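Local coordinates for protein SSD1 (Saccharomyces cerevisiae S288C, PDB 7AM1), which binds untranslated regions of mRNAs and represses their translation, acting as a non-enzymatic pseudonuclease of the RNase II family, at residues L259-T264 against S294-G299; V284-R289 against I300-L305; N322-N327 against D704-A709. All blocks are in the same frame, centred on the assembly; numbering follows the deposited sequence.

Contact 1. Residues L259-T264 against S294-G299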
ATOM      1  N   LEU A 259     -11.097 -20.222  -6.052  1.00 43.84           N
ATOM      2  CA  LEU A 259     -10.760 -21.041  -7.205  1.00 45.20           C
ATOM      3  C   LEU A 259     -11.797 -20.823  -8.297  1.00 44.42           C
ATOM      4  O   LEU A 259     -12.992 -20.677  -8.021  1.00 45.58           O
ATOM      5  CB  LEU A 259     -10.705 -22.525  -6.830  1.00 48.27           C
ATOM      6  CG  LEU A 259      -9.567 -22.976  -5.916  1.00 51.45           C
ATOM      7  CD1 LEU A 259      -9.742 -24.452  -5.546  1.00 53.69           C
ATOM      8  CD2 LEU A 259      -8.212 -22.730  -6.563  1.00 52.21           C
ATOM      9  N   ILE A 260     -11.334 -20.789  -9.540  1.00 43.87           N
ATOM     10  CA  ILE A 260     -12.187 -20.541 -10.694  1.00 43.88           C
ATOM     11  C   ILE A 260     -12.211 -21.799 -11.545  1.00 46.26           C
ATOM     12  O   ILE A 260     -11.154 -22.342 -11.893  1.00 46.53           O
ATOM     13  CB  ILE A 260     -11.704 -19.336 -11.517  1.00 42.20           C
ATOM     14  CG1 ILE A 260     -11.625 -18.085 -10.638  1.00 42.67           C
ATOM     15  CG2 ILE A 260     -12.632 -19.123 -12.705  1.00 42.06           C
ATOM     16  CD1 ILE A 260     -10.894 -16.909 -11.286  1.00 43.01           C
ATOM     17  N   ALA A 261     -13.411 -22.267 -11.868  1.00 49.54           N
ATOM     18  CA  ALA A 261     -13.567 -23.408 -12.756  1.00 51.78           C
ATOM     19  C   ALA A 261     -13.403 -22.938 -14.197  1.00 50.64           C
ATOM     20  O   ALA A 261     -14.112 -22.032 -14.646  1.00 49.45           O
ATOM     21  CB  ALA A 261     -14.926 -24.070 -12.548  1.00 54.75           C
ATOM     22  N   ILE A 262     -12.463 -23.544 -14.905  1.00 50.86           N
ATOM     23  CA  ILE A 262     -12.207 -23.247 -16.313  1.00 52.26           C
ATOM     24  C   ILE A 262     -12.663 -24.464 -17.116  1.00 55.81           C
ATOM     25  O   ILE A 262     -12.080 -25.547 -16.968  1.00 55.30           O
ATOM     26  CB  ILE A 262     -10.724 -22.952 -16.570  1.00 52.09           C
ATOM     27  CG1 ILE A 262     -10.214 -21.824 -15.665  1.00 48.18           C
ATOM     28  CG2 ILE A 262     -10.507 -22.631 -18.042  1.00 54.07           C
ATOM     29  CD1 ILE A 262     -10.860 -20.494 -15.904  1.00 46.18           C
ATOM     30  N   PRO A 263     -13.687 -24.349 -17.957  1.00 60.82           N
ATOM     31  CA  PRO A 263     -13.999 -25.465 -18.861  1.00 67.57           C
ATOM     32  C   PRO A 263     -12.769 -25.814 -19.684  1.00 75.12           C
ATOM     33  O   PRO A 263     -12.162 -24.950 -20.320  1.00 77.71           O
ATOM     34  CB  PRO A 263     -15.142 -24.918 -19.720  1.00 66.62           C
ATOM     35  CG  PRO A 263     -15.793 -23.882 -18.854  1.00 63.31           C
ATOM     36  CD  PRO A 263     -14.672 -23.256 -18.069  1.00 59.99           C
ATOM     37  N   THR A 264     -12.402 -27.095 -19.668  1.00 75.31           N
ATOM     38  CA  THR A 264     -11.161 -27.526 -20.302  1.00 88.85           C
ATOM     39  C   THR A 264     -11.139 -27.259 -21.800  1.00 95.72           C
ATOM     40  O   THR A 264     -10.069 -27.355 -22.411  1.00 81.31           O
ATOM     41  CB  THR A 264     -10.918 -29.009 -20.029  1.00102.96           C
ATOM     42  OG1 THR A 264     -12.106 -29.755 -20.321  1.00110.41           O
ATOM     43  CG2 THR A 264     -10.521 -29.216 -18.576  1.00107.27           C
ATOM     44  N   SER A 294     -23.859 -23.432  -8.571  1.00 53.77           N
ATOM     45  CA  SER A 294     -22.455 -23.812  -8.512  1.00 53.40           C
ATOM     46  C   SER A 294     -21.813 -23.273  -7.242  1.00 52.23           C
ATOM     47  O   SER A 294     -22.039 -22.120  -6.862  1.00 50.47           O
ATOM     48  CB  SER A 294     -21.689 -23.286  -9.730  1.00 53.42           C
ATOM     49  OG  SER A 294     -20.305 -23.571  -9.617  1.00 52.67           O
ATOM     50  N   LEU A 295     -21.004 -24.111  -6.588  1.00 55.06           N
ATOM     51  CA  LEU A 295     -20.272 -23.684  -5.401  1.00 55.87           C
ATOM     52  C   LEU A 295     -19.101 -22.773  -5.739  1.00 53.39           C
ATOM     53  O   LEU A 295     -18.546 -22.144  -4.831  1.00 53.32           O
ATOM     54  CB  LEU A 295     -19.758 -24.901  -4.628  1.00 59.13           C
ATOM     55  CG  LEU A 295     -20.820 -25.753  -3.935  1.00 63.26           C
ATOM     56  CD1 LEU A 295     -20.222 -27.044  -3.387  1.00 62.96           C
ATOM     57  CD2 LEU A 295     -21.478 -24.944  -2.822  1.00 65.62           C
ATOM     58  N   HIS A 296     -18.725 -22.684  -7.009  1.00 50.42           N
ATOM     59  CA  HIS A 296     -17.551 -21.953  -7.458  1.00 50.73           C
ATOM     60  C   HIS A 296     -17.893 -21.138  -8.679  1.00 47.87           C
ATOM     61  O   HIS A 296     -18.799 -21.500  -9.451  1.00 47.69           O
ATOM     62  CB  HIS A 296     -16.410 -22.924  -7.798  1.00 56.88           C
ATOM     63  CG  HIS A 296     -16.871 -24.112  -8.581  1.00 65.25           C
ATOM     64  ND1 HIS A 296     -17.093 -25.345  -8.005  1.00 68.00           N
ATOM     65  CD2 HIS A 296     -17.197 -24.246  -9.890  1.00 68.14           C
ATOM     66  CE1 HIS A 296     -17.516 -26.191  -8.927  1.00 69.63           C
ATOM     67  NE2 HIS A 296     -17.587 -25.549 -10.080  1.00 69.20           N
ATOM     68  N   PRO A 297     -17.207 -20.019  -8.907  1.00 47.51           N
ATOM     69  CA  PRO A 297     -17.401 -19.270 -10.143  1.00 46.80           C
ATOM     70  C   PRO A 297     -16.783 -19.994 -11.330  1.00 47.86           C
ATOM     71  O   PRO A 297     -15.908 -20.852 -11.192  1.00 48.57           O
ATOM     72  CB  PRO A 297     -16.695 -17.937  -9.873  1.00 45.48           C
ATOM     73  CG  PRO A 297     -15.646 -18.269  -8.869  1.00 45.14           C
ATOM     74  CD  PRO A 297     -16.216 -19.372  -8.016  1.00 46.74           C
ATOM     75  N   PHE A 298     -17.288 -19.654 -12.510  1.00 50.66           N
ATOM     76  CA  PHE A 298     -16.723 -20.101 -13.773  1.00 53.03           C
ATOM     77  C   PHE A 298     -16.027 -18.925 -14.446  1.00 49.73           C
ATOM     78  O   PHE A 298     -16.423 -17.768 -14.275  1.00 47.46           O
ATOM     79  CB  PHE A 298     -17.805 -20.678 -14.689  1.00 58.99           C
ATOM     80  CG  PHE A 298     -18.484 -21.900 -14.127  1.00 63.11           C
ATOM     81  CD1 PHE A 298     -17.946 -23.162 -14.325  1.00 63.69           C
ATOM     82  CD2 PHE A 298     -19.660 -21.785 -13.405  1.00 65.96           C
ATOM     83  CE1 PHE A 298     -18.567 -24.289 -13.809  1.00 65.40           C
ATOM     84  CE2 PHE A 298     -20.285 -22.905 -12.888  1.00 67.45           C
ATOM     85  CZ  PHE A 298     -19.736 -24.160 -13.090  1.00 67.06           C
ATOM     86  N   GLY A 299     -14.992 -19.230 -15.222  1.00 50.50           N
ATOM     87  CA  GLY A 299     -14.192 -18.190 -15.834  1.00 51.69           C
ATOM     88  C   GLY A 299     -13.587 -18.609 -17.155  1.00 53.32           C
ATOM     89  O   GLY A 299     -13.880 -19.696 -17.658  1.00 53.78           O
TER

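Contact 2. Residues V284-R289 against I300-L305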
ATOM      1  N   VAL A 284      -3.436 -15.837 -16.936  1.00 45.34           N
ATOM      2  CA  VAL A 284      -4.376 -14.800 -16.528  1.00 45.57           C
ATOM      3  C   VAL A 284      -5.777 -15.297 -16.850  1.00 45.26           C
ATOM      4  O   VAL A 284      -6.019 -15.819 -17.946  1.00 46.18           O
ATOM      5  CB  VAL A 284      -4.083 -13.461 -17.225  1.00 48.14           C
ATOM      6  CG1 VAL A 284      -5.082 -12.407 -16.781  1.00 48.08           C
ATOM      7  CG2 VAL A 284      -2.662 -13.000 -16.914  1.00 49.27           C
ATOM      8  N   ALA A 285      -6.693 -15.154 -15.894  1.00 44.95           N
ATOM      9  CA  ALA A 285      -8.067 -15.610 -16.048  1.00 46.77           C
ATOM     10  C   ALA A 285      -9.033 -14.489 -15.679  1.00 47.02           C
ATOM     11  O   ALA A 285      -8.664 -13.503 -15.036  1.00 45.65           O
ATOM     12  CB  ALA A 285      -8.340 -16.848 -15.183  1.00 48.12           C
ATOM     13  N   SER A 286     -10.285 -14.657 -16.101  1.00 46.45           N
ATOM     14  CA  SER A 286     -11.370 -13.765 -15.721  1.00 46.63           C
ATOM     15  C   SER A 286     -12.566 -14.597 -15.284  1.00 44.56           C
ATOM     16  O   SER A 286     -12.733 -15.740 -15.713  1.00 42.46           O
ATOM     17  CB  SER A 286     -11.786 -12.836 -16.878  1.00 51.41           C
ATOM     18  OG  SER A 286     -10.765 -11.896 -17.169  1.00 54.62           O
ATOM     19  N   ILE A 287     -13.388 -14.021 -14.415  1.00 46.37           N
ATOM     20  CA  ILE A 287     -14.594 -14.688 -13.938  1.00 47.67           C
ATOM     21  C   ILE A 287     -15.756 -14.277 -14.832  1.00 48.41           C
ATOM     22  O   ILE A 287     -16.036 -13.084 -14.999  1.00 49.39           O
ATOM     23  CB  ILE A 287     -14.868 -14.342 -12.464  1.00 48.21           C
ATOM     24  CG1 ILE A 287     -13.813 -14.996 -11.567  1.00 47.09           C
ATOM     25  CG2 ILE A 287     -16.269 -14.777 -12.066  1.00 49.55           C
ATOM     26  CD1 ILE A 287     -13.890 -14.582 -10.117  1.00 46.51           C
ATOM     27  N   LYS A 288     -16.448 -15.270 -15.390  1.00 49.00           N
ATOM     28  CA  LYS A 288     -17.524 -15.048 -16.348  1.00 53.54           C
ATOM     29  C   LYS A 288     -18.910 -15.189 -15.732  1.00 55.30           C
ATOM     30  O   LYS A 288     -19.815 -14.428 -16.083  1.00 57.52           O
ATOM     31  CB  LYS A 288     -17.385 -16.009 -17.530  1.00 60.18           C
ATOM     32  CG  LYS A 288     -17.524 -15.317 -18.875  1.00 68.47           C
ATOM     33  CD  LYS A 288     -17.706 -16.308 -20.017  1.00 75.94           C
ATOM     34  CE  LYS A 288     -17.916 -15.582 -21.341  1.00 81.31           C
ATOM     35  NZ  LYS A 288     -18.096 -16.521 -22.478  1.00 85.01           N
ATOM     36  N   ARG A 289     -19.126 -16.169 -14.862  1.00 58.35           N
ATOM     37  CA  ARG A 289     -20.455 -16.381 -14.308  1.00 61.23           C
ATOM     38  C   ARG A 289     -20.324 -17.148 -13.002  1.00 56.00           C
ATOM     39  O   ARG A 289     -19.350 -17.870 -12.777  1.00 54.33           O
ATOM     40  CB  ARG A 289     -21.368 -17.152 -15.270  1.00 69.34           C
ATOM     41  CG  ARG A 289     -20.890 -18.565 -15.566  1.00 77.10           C
ATOM     42  CD  ARG A 289     -21.654 -19.219 -16.715  1.00 86.18           C
ATOM     43  NE  ARG A 289     -21.323 -20.638 -16.803  1.00 92.40           N
ATOM     44  CZ  ARG A 289     -21.913 -21.600 -16.097  1.00 96.45           C
ATOM     45  NH1 ARG A 289     -22.895 -21.314 -15.251  1.00 96.80           N
ATOM     46  NH2 ARG A 289     -21.521 -22.857 -16.242  1.00 98.86           N
ATOM     47  N   ILE A 300     -12.748 -17.747 -17.731  1.00 52.28           N
ATOM     48  CA  ILE A 300     -12.086 -18.024 -18.996  1.00 55.27           C
ATOM     49  C   ILE A 300     -10.598 -17.749 -18.821  1.00 54.66           C
ATOM     50  O   ILE A 300     -10.182 -16.986 -17.947  1.00 49.02           O
ATOM     51  CB  ILE A 300     -12.654 -17.159 -20.143  1.00 58.54           C
ATOM     52  CG1 ILE A 300     -12.436 -15.674 -19.842  1.00 57.89           C
ATOM     53  CG2 ILE A 300     -14.140 -17.429 -20.320  1.00 61.00           C
ATOM     54  CD1 ILE A 300     -12.902 -14.717 -20.938  1.00 59.48           C
ATOM     55  N   LEU A 301      -9.794 -18.362 -19.687  1.00 63.32           N
ATOM     56  CA  LEU A 301      -8.372 -18.053 -19.750  1.00 65.65           C
ATOM     57  C   LEU A 301      -8.163 -16.879 -20.695  1.00 66.53           C
ATOM     58  O   LEU A 301      -8.670 -16.884 -21.821  1.00 71.69           O
ATOM     59  CB  LEU A 301      -7.551 -19.248 -20.223  1.00 67.59           C
ATOM     60  CG  LEU A 301      -7.413 -20.418 -19.255  1.00 66.63           C
ATOM     61  CD1 LEU A 301      -6.506 -21.481 -19.856  1.00 67.88           C
ATOM     62  CD2 LEU A 301      -6.859 -19.938 -17.927  1.00 64.27           C
ATOM     63  N   VAL A 302      -7.419 -15.883 -20.230  1.00 59.32           N
ATOM     64  CA  VAL A 302      -7.110 -14.709 -21.027  1.00 57.88           C
ATOM     65  C   VAL A 302      -5.727 -14.801 -21.653  1.00 59.42           C
ATOM     66  O   VAL A 302      -5.556 -14.475 -22.829  1.00 62.35           O
ATOM     67  CB  VAL A 302      -7.241 -13.438 -20.159  1.00 54.27           C
ATOM     68  CG1 VAL A 302      -6.712 -12.228 -20.912  1.00 53.88           C
ATOM     69  CG2 VAL A 302      -8.685 -13.235 -19.729  1.00 53.86           C
ATOM     70  N   SER A 303      -4.734 -15.260 -20.893  1.00 56.73           N
ATOM     71  CA  SER A 303      -3.370 -15.284 -21.391  1.00 56.07           C
ATOM     72  C   SER A 303      -2.565 -16.353 -20.670  1.00 55.71           C
ATOM     73  O   SER A 303      -2.906 -16.790 -19.567  1.00 53.06           O
ATOM     74  CB  SER A 303      -2.693 -13.916 -21.210  1.00 54.81           C
ATOM     75  OG  SER A 303      -3.473 -12.877 -21.776  1.00 55.73           O
ATOM     76  N   GLU A 304      -1.490 -16.778 -21.330  1.00 59.95           N
ATOM     77  CA  GLU A 304      -0.415 -17.547 -20.716  1.00 61.23           C
ATOM     78  C   GLU A 304       0.796 -16.628 -20.616  1.00 59.88           C
ATOM     79  O   GLU A 304       1.307 -16.158 -21.639  1.00 60.19           O
ATOM     80  CB  GLU A 304      -0.082 -18.791 -21.534  1.00 65.48           C
ATOM     81  CG  GLU A 304       0.989 -19.674 -20.908  1.00 67.41           C
ATOM     82  CD  GLU A 304       1.266 -20.915 -21.732  1.00 70.69           C
ATOM     83  OE1 GLU A 304       0.483 -21.187 -22.669  1.00 72.19           O
ATOM     84  OE2 GLU A 304       2.254 -21.624 -21.437  1.00 71.72           O
ATOM     85  N   LEU A 305       1.245 -16.364 -19.392  1.00 57.60           N
ATOM     86  CA  LEU A 305       2.292 -15.373 -19.183  1.00 59.32           C
ATOM     87  C   LEU A 305       3.691 -15.955 -19.358  1.00 62.81           C
ATOM     88  O   LEU A 305       4.576 -15.278 -19.892  1.00 65.93           O
ATOM     89  CB  LEU A 305       2.155 -14.755 -17.792  1.00 57.67           C
ATOM     90  CG  LEU A 305       0.884 -13.942 -17.536  1.00 57.03           C
ATOM     91  CD1 LEU A 305       0.966 -13.279 -16.163  1.00 55.91           C
ATOM     92  CD2 LEU A 305       0.639 -12.908 -18.629  1.00 57.79           C
TER

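Contact 3. Residues N322-N327 against D704-A709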
ATOM      1  N   ASN A 322      -3.149  -6.852 -11.420  1.00 41.08           N
ATOM      2  CA  ASN A 322      -3.698  -5.564 -11.036  1.00 38.79           C
ATOM      3  C   ASN A 322      -4.281  -4.797 -12.220  1.00 40.51           C
ATOM      4  O   ASN A 322      -4.396  -3.570 -12.157  1.00 38.59           O
ATOM      5  CB  ASN A 322      -2.624  -4.762 -10.309  1.00 38.39           C
ATOM      6  CG  ASN A 322      -2.308  -5.350  -8.947  1.00 38.08           C
ATOM      7  OD1 ASN A 322      -3.101  -5.230  -8.015  1.00 38.66           O
ATOM      8  ND2 ASN A 322      -1.165  -6.011  -8.835  1.00 38.33           N
ATOM      9  N   ASN A 323      -4.631  -5.494 -13.305  1.00 44.33           N
ATOM     10  CA  ASN A 323      -5.503  -4.959 -14.355  1.00 48.18           C
ATOM     11  C   ASN A 323      -4.820  -3.915 -15.228  1.00 48.75           C
ATOM     12  O   ASN A 323      -5.488  -3.067 -15.827  1.00 48.41           O
ATOM     13  CB  ASN A 323      -6.786  -4.386 -13.751  1.00 50.73           C
ATOM     14  CG  ASN A 323      -7.541  -5.407 -12.934  1.00 52.36           C
ATOM     15  OD1 ASN A 323      -8.111  -6.342 -13.489  1.00 51.70           O
ATOM     16  ND2 ASN A 323      -7.487  -5.281 -11.611  1.00 53.57           N
ATOM     17  N   PHE A 324      -3.498  -3.972 -15.327  1.00 49.49           N
ATOM     18  CA  PHE A 324      -2.739  -3.096 -16.216  1.00 51.00           C
ATOM     19  C   PHE A 324      -2.284  -3.925 -17.414  1.00 54.36           C
ATOM     20  O   PHE A 324      -1.340  -4.714 -17.313  1.00 56.62           O
ATOM     21  CB  PHE A 324      -1.561  -2.461 -15.479  1.00 49.06           C
ATOM     22  CG  PHE A 324      -1.974  -1.541 -14.363  1.00 47.75           C
ATOM     23  CD1 PHE A 324      -2.389  -0.248 -14.632  1.00 48.37           C
ATOM     24  CD2 PHE A 324      -1.953  -1.971 -13.048  1.00 45.61           C
ATOM     25  CE1 PHE A 324      -2.776   0.602 -13.609  1.00 46.48           C
ATOM     26  CE2 PHE A 324      -2.342  -1.129 -12.023  1.00 44.15           C
ATOM     27  CZ  PHE A 324      -2.757   0.160 -12.306  1.00 44.71           C
ATOM     28  N   LEU A 325      -2.975  -3.758 -18.544  1.00 54.30           N
ATOM     29  CA  LEU A 325      -2.533  -4.373 -19.789  1.00 54.42           C
ATOM     30  C   LEU A 325      -1.496  -3.515 -20.502  1.00 53.18           C
ATOM     31  O   LEU A 325      -0.645  -4.047 -21.221  1.00 53.09           O
ATOM     32  CB  LEU A 325      -3.727  -4.619 -20.711  1.00 57.48           C
ATOM     33  CG  LEU A 325      -4.769  -5.618 -20.212  1.00 60.15           C
ATOM     34  CD1 LEU A 325      -5.883  -5.749 -21.234  1.00 63.46           C
ATOM     35  CD2 LEU A 325      -4.136  -6.970 -19.932  1.00 60.54           C
ATOM     36  N   SER A 326      -1.572  -2.194 -20.329  1.00 52.27           N
ATOM     37  CA  SER A 326      -0.549  -1.270 -20.815  1.00 53.08           C
ATOM     38  C   SER A 326      -0.419  -1.312 -22.335  1.00 56.53           C
ATOM     39  O   SER A 326       0.647  -1.032 -22.887  1.00 56.89           O
ATOM     40  CB  SER A 326       0.799  -1.565 -20.151  1.00 51.80           C
ATOM     41  OG  SER A 326       0.684  -1.500 -18.740  1.00 50.34           O
ATOM     42  N   ASN A 327      -1.515  -1.622 -23.024  1.00 60.45           N
ATOM     43  CA  ASN A 327      -1.517  -1.748 -24.474  1.00 64.99           C
ATOM     44  C   ASN A 327      -2.254  -0.608 -25.167  1.00 65.83           C
ATOM     45  O   ASN A 327      -2.398  -0.630 -26.393  1.00 69.53           O
ATOM     46  CB  ASN A 327      -2.140  -3.090 -24.870  1.00 67.64           C
ATOM     47  CG  ASN A 327      -3.599  -3.193 -24.468  1.00 68.67           C
ATOM     48  OD1 ASN A 327      -4.079  -2.431 -23.629  1.00 67.52           O
ATOM     49  ND2 ASN A 327      -4.313  -4.141 -25.065  1.00 70.78           N
ATOM     50  N   ASP A 704      -5.855   1.955  -6.544  1.00 35.28           N
ATOM     51  CA  ASP A 704      -5.536   0.953  -5.536  1.00 35.81           C
ATOM     52  C   ASP A 704      -4.796  -0.221  -6.158  1.00 34.00           C
ATOM     53  O   ASP A 704      -3.934  -0.819  -5.510  1.00 32.95           O
ATOM     54  CB  ASP A 704      -6.813   0.513  -4.828  1.00 37.30           C
ATOM     55  CG  ASP A 704      -7.356   1.590  -3.907  1.00 36.70           C
ATOM     56  OD1 ASP A 704      -6.581   2.496  -3.535  1.00 36.46           O
ATOM     57  OD2 ASP A 704      -8.551   1.549  -3.569  1.00 37.17           O
ATOM     58  N   CYS A 705      -5.089  -0.534  -7.422  1.00 36.83           N
ATOM     59  CA  CYS A 705      -4.320  -1.541  -8.142  1.00 36.73           C
ATOM     60  C   CYS A 705      -2.873  -1.102  -8.341  1.00 35.25           C
ATOM     61  O   CYS A 705      -1.955  -1.924  -8.239  1.00 35.10           O
ATOM     62  CB  CYS A 705      -4.979  -1.834  -9.491  1.00 38.09           C
ATOM     63  SG  CYS A 705      -6.489  -2.858  -9.402  1.00 39.59           S
ATOM     64  N   ALA A 706      -2.649   0.181  -8.654  1.00 33.21           N
ATOM     65  CA  ALA A 706      -1.283   0.673  -8.820  1.00 33.64           C
ATOM     66  C   ALA A 706      -0.516   0.595  -7.508  1.00 32.91           C
ATOM     67  O   ALA A 706       0.688   0.319  -7.496  1.00 31.37           O
ATOM     68  CB  ALA A 706      -1.286   2.111  -9.345  1.00 34.67           C
ATOM     69  N   TYR A 707      -1.195   0.868  -6.393  1.00 33.98           N
ATOM     70  CA  TYR A 707      -0.590   0.707  -5.074  1.00 32.55           C
ATOM     71  C   TYR A 707      -0.221  -0.749  -4.819  1.00 30.11           C
ATOM     72  O   TYR A 707       0.901  -1.058  -4.403  1.00 29.35           O
ATOM     73  CB  TYR A 707      -1.571   1.218  -4.018  1.00 34.29           C
ATOM     74  CG  TYR A 707      -1.258   0.844  -2.589  1.00 36.39           C
ATOM     75  CD1 TYR A 707      -0.287   1.522  -1.871  1.00 37.60           C
ATOM     76  CD2 TYR A 707      -1.961  -0.166  -1.946  1.00 37.47           C
ATOM     77  CE1 TYR A 707      -0.006   1.190  -0.555  1.00 38.47           C
ATOM     78  CE2 TYR A 707      -1.687  -0.504  -0.632  1.00 38.25           C
ATOM     79  CZ  TYR A 707      -0.713   0.181   0.060  1.00 38.75           C
ATOM     80  OH  TYR A 707      -0.440  -0.142   1.366  1.00 39.26           O
ATOM     81  N   GLN A 708      -1.156  -1.664  -5.073  1.00 30.80           N
ATOM     82  CA  GLN A 708      -0.875  -3.078  -4.848  1.00 33.50           C
ATOM     83  C   GLN A 708       0.289  -3.547  -5.711  1.00 35.02           C
ATOM     84  O   GLN A 708       1.163  -4.286  -5.240  1.00 36.49           O
ATOM     85  CB  GLN A 708      -2.128  -3.903  -5.130  1.00 37.57           C
ATOM     86  CG  GLN A 708      -3.264  -3.606  -4.159  1.00 42.73           C
ATOM     87  CD  GLN A 708      -4.579  -4.288  -4.513  1.00 48.52           C
ATOM     88  OE1 GLN A 708      -5.454  -4.425  -3.658  1.00 52.04           O
ATOM     89  NE2 GLN A 708      -4.728  -4.706  -5.769  1.00 49.39           N
ATOM     90  N   ALA A 709       0.322  -3.124  -6.977  1.00 36.02           N
ATOM     91  CA  ALA A 709       1.427  -3.493  -7.851  1.00 36.71           C
ATOM     92  C   ALA A 709       2.752  -2.992  -7.294  1.00 37.29           C
ATOM     93  O   ALA A 709       3.746  -3.729  -7.277  1.00 36.74           O
ATOM     94  CB  ALA A 709       1.193  -2.936  -9.255  1.00 37.63           C
TER

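Contact 1. Residues L259-T264 against S294-G299
Ala-261 lies across from Phe-298, and a single backbone bridge joins strand 260-263 to the start of strand 298-307, consistent with closure of the OB barrel of the second cold-shock domain. Ala-261 N donates to Pro-297 O at 2.9 Å, nearly straight with 167° at the hydrogen, and Ala-261 O takes Gly-299 N at 3.0 Å. Both bonds therefore grip one residue, the pattern of a parallel bridge. Around it, the methyl of Ala-261 rests against two neighbouring rings, meeting each obliquely: its CB is 3.5 Å from His-296 CD2 and also touches Phe-298 CD1. The imidazole gets there through a chi1 of 44°, which places CG between the backbone N and carbonyl carbon of its own residue. Its CD2 then lies over the rim of one face of the Phe-298 ring, while Ser-294 OG sits above the imidazole plane. That hydroxyl is fixed by a 2.6 Å hydrogen bond to His-296 O, in the carbonyl plane and on a lone pair. Trp-249 meets His-296 edge-to-face, and Arg-289 makes a cation-pi contact with Phe-298. Beyond the bridge, the CG2 branch of Ile-260 comes within 3.5 Å of Gly-299 N. A beta carbon on Gly-299 would collide with that branch. Ile-262 points its CB away, but chi2 of -64° bends CD1 back to 3.5 Å from Gly-299 C. Pro-297 CD packs on Leu-259 O, a buried carbonyl for which the model offers no polar partner. The junction thus rests on two backbone bonds wrapped in apolar and aromatic groups, a lining that probably shields them from water.

Contact 2. Residues V284-R289 against I300-L305
The beta hairpin of the second cold-shock domain, an OB-type fold, brings Val-284 opposite Val-302 and Ser-303 in a classic beta bulge. Val-284 O serves both bulge residues: Val-302 N approaches to 2.7 Å and Ser-303 N stays longer at 3.3 Å, the two arriving from the same face of the carbonyl plane. In return, Val-284 N donates to Ser-303 O at 2.8 Å. Past the bulge the register moves by one, so Ala-285 and Leu-301 form a non-hydrogen-bonded pair and Ser-286 and Ile-300 a hydrogen-bonded one, with Ser-286 N reaching Ile-300 O at 3.0 Å. On the face of Val-284 and Ser-286, the methyl CG2 of Val-284 is anti to its carbonyl carbon and abuts the forked end of Leu-305, 3.7 Å from CD1. Val-302 sets CB above the doubly used carbonyl and turns CG2 to within 3.6 Å of Ser-286 OG, a hydroxyl that is hydrogen-bonded to Gln-219 O. Nearer the turn, the extended Lys-288 chain lays its CD across Ile-300 CG2 at 3.8 Å. A second bulge follows, where Lys-288 and Arg-289 both face Phe-298. Leu-305 packs against helix 311-321 through Thr-313, Ser-317 and Arg-320, whereas Leu-301, on the other face with Ala-285, touches Ile-262 of strand 260-263; Ala-285 also bonds through its backbone to Phe-221, so that strand 281-289 runs between strands 221-226 and 298-307.

Contact 3. Residues N322-N327 against D704-A709
Asn-322 leans on helix 689-725 at Cys-705, its CB 3.8 Å from Cys-705 CB and near Cys-705 O. Next out, CG is anti to the carbonyl carbon of its own residue (chi1 -70°), which brings it to 3.5 Å from Cys-705 O. At the tip, OD1 accepts Gln-708 NE2 at 2.8 Å, the donor coming almost head-on to the carbonyl (173° at OD1), with the two amide planes 60° apart. ND2 passes alongside the backbone of Ala-709 and donates to Ile-318 O and Gln-712 OE1, so both ends of the amide are engaged and its rotation is fixed. The preceding helix, 311-321, ends in a Schellman motif with Asn-323 as the C-prime residue. From this turn Asn-323 ND2 donates to Cys-705 SG at 3.4 Å, while its OD1 takes Leu-220 N. Phe-324 directs the edge of its ring at the helix backbone, CE2 being 3.6 Å from Ala-706 N. With an alanine in place of Asn-322, Gln-708 NE2, Ile-318 O and Gln-712 OE1 would probably each lose this amide partner, and a gap would open beside Ala-709. The contact thus ties a helix terminus to a helix far along the chain through largely buried side-chain amide bonds, one to the sulfur of Cys-705.

Overall arrangement
Contacts 1 and 2 share strand 298-307 and belong to one antiparallel five-stranded sheet in the second cold-shock domain; their centres are 11 Å apart and they touch, with the backbone of Phe-298 hydrogen-bonded to those of Lys-288 and Arg-289. Contact 2 pairs neighbouring strands of that sheet, whereas contact 1 brings its two outermost strands together, as in the closing of an OB barrel. Their segments alternate along the chain. Contact 3 comes later, after helix 311-321, with its centre about 16 Å from that of contact 2 and 24 Å from that of contact 1. It fastens the loop that follows this helix to helix 689-725, joining segments 377 residues apart.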